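Local coordinates for protein transmembrane beta-barrels (Synthetic construct, PDB 6X9Z) that is a de novo designed eight-stranded antiparallel beta-barrel, made to fold as a transmembrane barrel, at residues Ser47-Ser59 and Tyr69-Thr81. Residues are numbered along the deposited sequence; the frame is centred on the assembly and turned at random.
Sequences SSLNFLEVGGGVS and YVKAGFEYNTDNT
The Phe51 ring carries the carboxylate of Glu75 over one face: Glu75 OE1 sits 3.9 Å above the plane of the Phe51 ring near its centre, and the two planes are 18° apart, so the carboxylate stacks on the ring, with Glu75 CD nearest Phe51 CE1 at 3.6 Å. Glu53 CB lies at that ring's edge, in its plane. Phe51 reaches this position because CG is set between the backbone N and the carbonyl carbon (chi1 64°), while the extended chain of Glu75 runs across the ring. On the outer surface the Tyr76 ring turns its edge to the Leu52 carbonyl, with Tyr76 CD1 3.2 Å from Leu52 O.

The carboxylates of Glu53 and Glu75 lie side by side, 3.4 Å between Glu53 OE1 and Glu75 OE2, so their like charges may favour protonation of one. Glu53 OE2 makes a long salt bridge to Lys71 NZ at 3.9 Å, and a water weakly joins the same two groups; the stronger partner of Lys71 is Asp39.

Paired backbone bonds set the antiparallel register: Leu52 with Tyr76, Val54 with Phe74, Gly56 with Ala72 and Val58 with Val70. Between them, Gly55 and Gly73 bring their CA atoms to 3.7 Å, and Gly57 CA meets Val70 O at 3.2 Å; this close approach accompanies very extended glycine backbones. Leu52, Val54, Val58, Val70, Ala72, Phe74 and Tyr76 form a mostly apolar outer face, consistent with lipid contact, whereas Phe51, Glu53, Tyr69 and Glu75 point to the interior, and the extended Lys71 chain brings its amino group there.

The two strands form a hairpin in the closed eight-stranded barrel: strand 36-45 bonds to the far edge of 49-59, strand 82-93 flanks 66-77, and Phe51 reaches Asp23 and Val25 of strand 22-31.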
loop_
_atom_site.group_PDB
_atom_site.type_symbol
_atom_site.label_atom_id
_atom_site.label_comp_id
_atom_site.label_asym_id
_atom_site.label_seq_id
_atom_site.Cartn_x
_atom_site.Cartn_y
_atom_site.Cartn_z
ATOM N N SER A 47 -18.016 -4.231 4.254
ATOM C CA SER A 47 -18.876 -5.395 4.390
ATOM C C SER A 47 -18.668 -6.099 5.726
ATOM O O SER A 47 -19.029 -7.274 5.864
ATOM C CB SER A 47 -18.649 -6.367 3.230
ATOM O OG SER A 47 -17.350 -6.927 3.271
ATOM N N SER A 48 -18.101 -5.393 6.712
ATOM C CA SER A 48 -17.811 -5.922 8.047
ATOM C C SER A 48 -16.823 -7.089 7.961
ATOM O O SER A 48 -17.151 -8.263 8.156
ATOM C CB SER A 48 -19.096 -6.321 8.784
ATOM O OG SER A 48 -19.521 -5.267 9.628
ATOM N N LEU A 49 -15.579 -6.708 7.667
ATOM C CA LEU A 49 -14.508 -7.670 7.427
ATOM C C LEU A 49 -13.192 -6.923 7.652
ATOM O O LEU A 49 -12.785 -6.125 6.804
ATOM C CB LEU A 49 -14.599 -8.241 6.020
ATOM C CG LEU A 49 -13.524 -9.233 5.572
ATOM C CD1 LEU A 49 -13.706 -10.560 6.282
ATOM C CD2 LEU A 49 -13.560 -9.429 4.063
ATOM N N ASN A 50 -12.572 -7.157 8.803
ATOM C CA ASN A 50 -11.240 -6.649 9.093
ATOM C C ASN A 50 -10.198 -7.635 8.582
ATOM O O ASN A 50 -10.448 -8.839 8.495
ATOM C CB ASN A 50 -11.046 -6.436 10.596
ATOM C CG ASN A 50 -11.905 -5.315 11.149
ATOM O OD1 ASN A 50 -12.095 -4.284 10.505
ATOM N ND2 ASN A 50 -12.415 -5.505 12.361
ATOM N N PHE A 51 -9.016 -7.118 8.250
ATOM C CA PHE A 51 -7.955 -7.989 7.769
ATOM C C PHE A 51 -6.597 -7.405 8.120
ATOM O O PHE A 51 -6.402 -6.187 8.105
ATOM C CB PHE A 51 -8.045 -8.214 6.255
ATOM C CG PHE A 51 -7.847 -6.969 5.447
ATOM C CD1 PHE A 51 -6.584 -6.597 5.014
ATOM C CD2 PHE A 51 -8.926 -6.171 5.113
ATOM C CE1 PHE A 51 -6.402 -5.450 4.269
ATOM C CE2 PHE A 51 -8.750 -5.024 4.366
ATOM C CZ PHE A 51 -7.487 -4.662 3.942
ATOM N N LEU A 52 -5.662 -8.298 8.424
ATOM C CA LEU A 52 -4.262 -7.955 8.629
ATOM C C LEU A 52 -3.513 -8.262 7.339
ATOM O O LEU A 52 -3.562 -9.394 6.842
ATOM C CB LEU A 52 -3.683 -8.744 9.804
ATOM C CG LEU A 52 -2.460 -8.210 10.549
ATOM C CD1 LEU A 52 -2.353 -8.886 11.909
ATOM C CD2 LEU A 52 -1.189 -8.432 9.750
ATOM N N GLU A 53 -2.830 -7.261 6.795
ATOM C CA GLU A 53 -2.131 -7.386 5.524
ATOM C C GLU A 53 -0.627 -7.346 5.752
ATOM O O GLU A 53 -0.126 -6.470 6.465
ATOM C CB GLU A 53 -2.550 -6.276 4.562
ATOM C CG GLU A 53 -1.736 -6.225 3.289
ATOM C CD GLU A 53 -2.220 -5.144 2.347
ATOM O OE1 GLU A 53 -3.456 -4.982 2.215
ATOM O OE2 GLU A 53 -1.368 -4.446 1.751
ATOM N N VAL A 54 0.082 -8.301 5.153
ATOM C CA VAL A 54 1.536 -8.390 5.233
ATOM C C VAL A 54 2.066 -8.732 3.847
ATOM O O VAL A 54 1.537 -9.625 3.177
ATOM C CB VAL A 54 2.001 -9.440 6.264
ATOM C CG1 VAL A 54 3.488 -9.719 6.113
ATOM C CG2 VAL A 54 1.699 -8.968 7.676
ATOM N N GLY A 55 3.094 -8.015 3.416
ATOM C CA GLY A 55 3.692 -8.279 2.126
ATOM C C GLY A 55 4.799 -7.287 1.856
ATOM O O GLY A 55 5.304 -6.635 2.769
ATOM N N GLY A 56 5.159 -7.172 0.587
ATOM C CA GLY A 56 6.162 -6.208 0.185
ATOM C C GLY A 56 6.295 -6.199 -1.319
ATOM O O GLY A 56 5.518 -6.835 -2.034
ATOM N N GLY A 57 7.293 -5.471 -1.799
ATOM C CA GLY A 57 7.520 -5.426 -3.227
ATOM C C GLY A 57 8.768 -4.655 -3.581
ATOM O O GLY A 57 9.678 -4.500 -2.764
ATOM N N VAL A 58 8.797 -4.185 -4.825
ATOM C CA VAL A 58 9.922 -3.436 -5.364
ATOM C C VAL A 58 9.483 -1.996 -5.584
ATOM O O VAL A 58 8.324 -1.725 -5.919
ATOM C CB VAL A 58 10.440 -4.066 -6.674
ATOM C CG1 VAL A 58 11.805 -3.500 -7.038
ATOM C CG2 VAL A 58 10.500 -5.573 -6.539
ATOM N N SER A 59 10.414 -1.066 -5.380
ATOM C CA SER A 59 10.117 0.345 -5.574
ATOM C C SER A 59 11.409 1.098 -5.858
ATOM O O SER A 59 12.467 0.741 -5.337
ATOM C CB SER A 59 9.417 0.939 -4.348
ATOM O OG SER A 59 9.039 2.285 -4.581
ATOM N N TYR A 69 5.914 1.848 -7.475
ATOM C CA TYR A 69 6.125 0.620 -6.724
ATOM C C TYR A 69 5.161 -0.446 -7.219
ATOM O O TYR A 69 4.069 -0.143 -7.708
ATOM C CB TYR A 69 5.950 0.835 -5.211
ATOM C CG TYR A 69 4.542 1.173 -4.779
ATOM C CD1 TYR A 69 3.666 0.177 -4.369
ATOM C CD2 TYR A 69 4.089 2.486 -4.778
ATOM C CE1 TYR A 69 2.378 0.474 -3.977
ATOM C CE2 TYR A 69 2.796 2.794 -4.384
ATOM C CZ TYR A 69 1.947 1.781 -3.986
ATOM O OH TYR A 69 0.663 2.078 -3.594
ATOM N N VAL A 70 5.597 -1.694 -7.111
ATOM C CA VAL A 70 4.737 -2.858 -7.267
ATOM C C VAL A 70 4.891 -3.684 -6.000
ATOM O O VAL A 70 5.979 -3.736 -5.415
ATOM C CB VAL A 70 5.082 -3.677 -8.533
ATOM C CG1 VAL A 70 6.513 -4.182 -8.483
ATOM C CG2 VAL A 70 4.095 -4.834 -8.736
ATOM N N LYS A 71 3.797 -4.277 -5.539
ATOM C CA LYS A 71 3.846 -4.998 -4.279
ATOM C C LYS A 71 2.869 -6.157 -4.331
ATOM O O LYS A 71 1.912 -6.157 -5.109
ATOM C CB LYS A 71 3.529 -4.083 -3.091
ATOM C CG LYS A 71 2.065 -3.712 -2.958
ATOM C CD LYS A 71 1.843 -2.815 -1.751
ATOM C CE LYS A 71 0.359 -2.563 -1.524
ATOM N NZ LYS A 71 0.109 -1.608 -0.412
ATOM N N ALA A 72 3.137 -7.155 -3.495
ATOM C CA ALA A 72 2.246 -8.290 -3.335
ATOM C C ALA A 72 2.332 -8.761 -1.893
ATOM O O ALA A 72 3.354 -8.580 -1.226
ATOM C CB ALA A 72 2.590 -9.434 -4.299
ATOM N N GLY A 73 1.245 -9.357 -1.418
ATOM C CA GLY A 73 1.209 -9.875 -0.067
ATOM C C GLY A 73 -0.009 -10.736 0.193
ATOM O O GLY A 73 -0.550 -11.356 -0.728
ATOM N N PHE A 74 -0.455 -10.773 1.446
ATOM C CA PHE A 74 -1.608 -11.570 1.831
ATOM C C PHE A 74 -2.440 -10.797 2.841
ATOM O O PHE A 74 -1.909 -10.038 3.657
ATOM C CB PHE A 74 -1.186 -12.923 2.417
ATOM C CG PHE A 74 -0.405 -13.776 1.462
ATOM C CD1 PHE A 74 -1.053 -14.631 0.591
ATOM C CD2 PHE A 74 0.978 -13.716 1.431
ATOM C CE1 PHE A 74 -0.338 -15.417 -0.291
ATOM C CE2 PHE A 74 1.699 -14.497 0.548
ATOM C CZ PHE A 74 1.038 -15.349 -0.312
ATOM N N GLU A 75 -3.753 -10.990 2.770
ATOM C CA GLU A 75 -4.698 -10.373 3.693
ATOM C C GLU A 75 -5.287 -11.465 4.574
ATOM O O GLU A 75 -6.059 -12.305 4.100
ATOM C CB GLU A 75 -5.790 -9.618 2.941
ATOM C CG GLU A 75 -5.273 -8.403 2.193
ATOM C CD GLU A 75 -6.360 -7.656 1.455
ATOM O OE1 GLU A 75 -7.527 -8.097 1.507
ATOM O OE2 GLU A 75 -6.045 -6.627 0.822
ATOM N N TYR A 76 -4.915 -11.453 5.850
ATOM C CA TYR A 76 -5.443 -12.392 6.837
ATOM C C TYR A 76 -6.775 -11.834 7.322
ATOM O O TYR A 76 -6.828 -10.976 8.205
ATOM C CB TYR A 76 -4.456 -12.580 7.984
ATOM C CG TYR A 76 -3.093 -13.099 7.563
ATOM C CD1 TYR A 76 -2.189 -12.284 6.887
ATOM C CD2 TYR A 76 -2.701 -14.395 7.865
ATOM C CE1 TYR A 76 -0.947 -12.756 6.505
ATOM C CE2 TYR A 76 -1.461 -14.874 7.488
ATOM C CZ TYR A 76 -0.590 -14.050 6.811
ATOM O OH TYR A 76 0.643 -14.531 6.443
ATOM N N ASN A 77 -7.862 -12.329 6.731
ATOM C CA ASN A 77 -9.185 -11.779 6.981
ATOM C C ASN A 77 -9.748 -12.281 8.306
ATOM O O ASN A 77 -9.292 -13.275 8.876
ATOM C CB ASN A 77 -10.151 -12.157 5.859
ATOM C CG ASN A 77 -9.595 -11.867 4.484
ATOM O OD1 ASN A 77 -9.313 -12.785 3.713
ATOM N ND2 ASN A 77 -9.441 -10.587 4.162
ATOM N N THR A 78 -10.778 -11.586 8.783
ATOM C CA THR A 78 -11.458 -11.988 10.005
ATOM C C THR A 78 -12.488 -13.086 9.769
ATOM O O THR A 78 -13.195 -13.465 10.710
ATOM C CB THR A 78 -12.121 -10.774 10.665
ATOM O OG1 THR A 78 -12.681 -11.160 11.926
ATOM C CG2 THR A 78 -13.217 -10.212 9.782
ATOM N N ASP A 79 -12.593 -13.597 8.542
ATOM C CA ASP A 79 -13.357 -14.800 8.244
ATOM C C ASP A 79 -12.499 -16.056 8.303
ATOM O O ASP A 79 -12.912 -17.102 7.787
ATOM C CB ASP A 79 -14.015 -14.684 6.867
ATOM C CG ASP A 79 -15.133 -13.664 6.843
ATOM O OD1 ASP A 79 -15.386 -13.042 7.896
ATOM O OD2 ASP A 79 -15.759 -13.484 5.775
ATOM N N ASN A 80 -11.316 -15.969 8.920
ATOM C CA ASN A 80 -10.349 -17.065 8.970
ATOM C C ASN A 80 -9.876 -17.453 7.572
ATOM O O ASN A 80 -9.459 -18.589 7.337
ATOM C CB ASN A 80 -10.913 -18.284 9.708
ATOM N N THR A 81 -9.938 -16.506 6.641
ATOM C CA THR A 81 -9.541 -16.720 5.258
ATOM C C THR A 81 -8.249 -15.966 4.976
ATOM O O THR A 81 -8.038 -14.863 5.490
ATOM C CB THR A 81 -10.645 -16.256 4.301
ATOM O OG1 THR A 81 -11.882 -16.883 4.659
ATOM C CG2 THR A 81 -10.303 -16.623 2.868
HETATM O O HOH W 1 -2.812 -1.393 1.179
#